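Local coordinates for beta-galactosidase (Bacillus circulans subsp. alkalophilus, PDB 3TTY), which hydrolyses terminal beta-galactosyl residues of beta-galactosides and, as crystallised here, holds galactose in the pocket of its TIM-barrel domain, at residues 460-465 with 489-494. Sequence-based numbering, arbitrary orientation.
Sequences VMYMVK and GIVNEN
Val491 lays its CG2 methyl over one face of the Tyr462 ring, 3.9 Å from the centroid and displaced toward the CE2 side, a CH-pi contact. Its other methyl, CG1, reaches the phenolic end, 3.6 Å from Tyr462 OH. Ile490 meets the same ring obliquely, with CB 3.7 Å from Tyr462 CD1. The tyrosine CB leaves the backbone heading away from 489-494; CG anti to the backbone N (chi1 169°) brings the ring back alongside both aliphatic residues. Its hydroxyl hydrogen-bonds to Asp495 and to Tyr357 of the second subunit, and Phe487 stacks with Tyr462. Cut back to an alanine, the residue would probably leave Val491 CG2 without its aromatic face, and Tyr357 of the second subunit without its hydroxyl partner. The Met463 side chain runs along the backbone of Asn492 and Glu493, with CG 3.6 Å from Asn492 O and SD against Glu493 CA. Val464 CG2 lies 3.5 Å from Gly489 CA. Hydrogen bonds tie the backbones together: Tyr462 O accepts from both Ile490 N and Val491 N, the former bond bent (135° at the hydrogen), and Val464 N donates to Val491 O at 2.9 Å. The last two bonds, at either neighbour of Met463, form its single beta bridge with Val491 between the loops following the neighbouring parallel strands 455-458 and 481-485, within the trimerisation domain, where Tyr462 also takes part in the subunit interface.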
loop_
_atom_site.group_PDB
_atom_site.type_symbol
_atom_site.label_atom_id
_atom_site.label_comp_id
_atom_site.label_asym_id
_atom_site.label_seq_id
_atom_site.Cartn_x
_atom_site.Cartn_y
_atom_site.Cartn_z
ATOM N N VAL A 460 -10.009 15.389 23.763
ATOM C CA VAL A 460 -10.722 15.406 22.489
ATOM C C VAL A 460 -12.124 14.814 22.592
ATOM O O VAL A 460 -12.442 13.833 21.918
ATOM C CB VAL A 460 -9.935 14.654 21.406
ATOM C CG1 VAL A 460 -10.397 15.070 20.033
ATOM C CG2 VAL A 460 -8.446 14.923 21.553
ATOM N N MET A 461 -12.951 15.407 23.455
ATOM C CA MET A 461 -14.346 15.017 23.582
ATOM C C MET A 461 -15.095 15.710 22.453
ATOM O O MET A 461 -15.900 16.627 22.668
ATOM C CB MET A 461 -14.904 15.405 24.958
ATOM C CG MET A 461 -16.222 14.709 25.338
ATOM S SD MET A 461 -16.192 12.912 25.098
ATOM C CE MET A 461 -14.885 12.446 26.246
ATOM N N TYR A 462 -14.772 15.266 21.244
ATOM C CA TYR A 462 -15.358 15.730 20.003
ATOM C C TYR A 462 -16.872 15.558 19.993
ATOM O O TYR A 462 -17.609 16.511 19.730
ATOM C CB TYR A 462 -14.710 14.956 18.855
ATOM C CG TYR A 462 -15.349 15.100 17.493
ATOM C CD1 TYR A 462 -15.152 16.247 16.716
ATOM C CD2 TYR A 462 -16.107 14.065 16.953
ATOM C CE1 TYR A 462 -15.726 16.357 15.451
ATOM C CE2 TYR A 462 -16.670 14.167 15.701
ATOM C CZ TYR A 462 -16.484 15.309 14.952
ATOM O OH TYR A 462 -17.056 15.382 13.696
ATOM N N MET A 463 -17.338 14.352 20.307
ATOM C CA MET A 463 -18.773 14.114 20.434
ATOM C C MET A 463 -19.278 14.311 21.869
ATOM O O MET A 463 -18.781 13.689 22.814
ATOM C CB MET A 463 -19.157 12.717 19.937
ATOM C CG MET A 463 -20.616 12.318 20.282
ATOM S SD MET A 463 -20.978 10.618 19.773
ATOM C CE MET A 463 -20.595 10.768 18.034
ATOM N N VAL A 464 -20.275 15.177 22.012
ATOM C CA VAL A 464 -20.941 15.393 23.286
ATOM C C VAL A 464 -22.359 14.826 23.239
ATOM O O VAL A 464 -23.188 15.285 22.458
ATOM C CB VAL A 464 -20.966 16.879 23.645
ATOM C CG1 VAL A 464 -21.866 17.122 24.846
ATOM C CG2 VAL A 464 -19.546 17.356 23.929
ATOM N N LYS A 465 -22.617 13.812 24.067
ATOM C CA LYS A 465 -23.888 13.094 24.072
ATOM C C LYS A 465 -24.867 13.754 25.041
ATOM O O LYS A 465 -24.450 14.507 25.916
ATOM C CB LYS A 465 -23.670 11.631 24.470
ATOM C CG LYS A 465 -22.727 10.846 23.562
ATOM C CD LYS A 465 -22.559 9.433 24.098
ATOM C CE LYS A 465 -21.521 8.636 23.318
ATOM N NZ LYS A 465 -21.512 7.212 23.775
ATOM N N GLY A 489 -16.461 19.076 22.041
ATOM C CA GLY A 489 -17.768 19.713 21.997
ATOM C C GLY A 489 -18.170 20.198 20.616
ATOM O O GLY A 489 -18.884 21.185 20.481
ATOM N N ILE A 490 -17.721 19.502 19.582
ATOM C CA ILE A 490 -18.003 19.925 18.222
ATOM C C ILE A 490 -19.348 19.382 17.727
ATOM O O ILE A 490 -20.127 20.120 17.134
ATOM C CB ILE A 490 -16.881 19.513 17.265
ATOM C CG1 ILE A 490 -15.510 19.919 17.834
ATOM C CG2 ILE A 490 -17.121 20.100 15.876
ATOM C CD1 ILE A 490 -15.305 21.446 17.990
ATOM N N VAL A 491 -19.642 18.114 18.004
ATOM C CA VAL A 491 -20.855 17.484 17.469
ATOM C C VAL A 491 -21.731 16.794 18.513
ATOM O O VAL A 491 -21.322 16.608 19.662
ATOM C CB VAL A 491 -20.513 16.445 16.391
ATOM C CG1 VAL A 491 -19.775 17.105 15.220
ATOM C CG2 VAL A 491 -19.685 15.303 16.998
ATOM N N ASN A 492 -22.942 16.416 18.106
ATOM C CA ASN A 492 -23.793 15.594 18.954
ATOM C C ASN A 492 -23.712 14.125 18.544
ATOM O O ASN A 492 -22.843 13.737 17.782
ATOM C CB ASN A 492 -25.247 16.069 18.927
ATOM C CG ASN A 492 -25.933 15.771 17.607
ATOM O OD1 ASN A 492 -25.331 15.200 16.687
ATOM N ND2 ASN A 492 -27.204 16.152 17.505
ATOM N N GLU A 493 -24.638 13.330 19.056
ATOM C CA GLU A 493 -24.642 11.880 18.882
ATOM C C GLU A 493 -24.771 11.432 17.433
ATOM O O GLU A 493 -24.496 10.285 17.118
ATOM C CB GLU A 493 -25.803 11.303 19.681
ATOM C CG GLU A 493 -26.913 12.331 19.854
ATOM C CD GLU A 493 -28.223 11.695 20.205
ATOM O OE1 GLU A 493 -28.213 10.468 20.457
ATOM O OE2 GLU A 493 -29.253 12.417 20.230
ATOM N N ASN A 494 -25.203 12.323 16.548
ATOM C CA ASN A 494 -25.302 11.964 15.139
ATOM C C ASN A 494 -24.204 12.583 14.296
ATOM O O ASN A 494 -24.273 12.568 13.083
ATOM C CB ASN A 494 -26.673 12.317 14.568
ATOM C CG ASN A 494 -27.789 11.542 15.232
ATOM O OD1 ASN A 494 -28.698 12.122 15.804
ATOM N ND2 ASN A 494 -27.714 10.217 15.166
#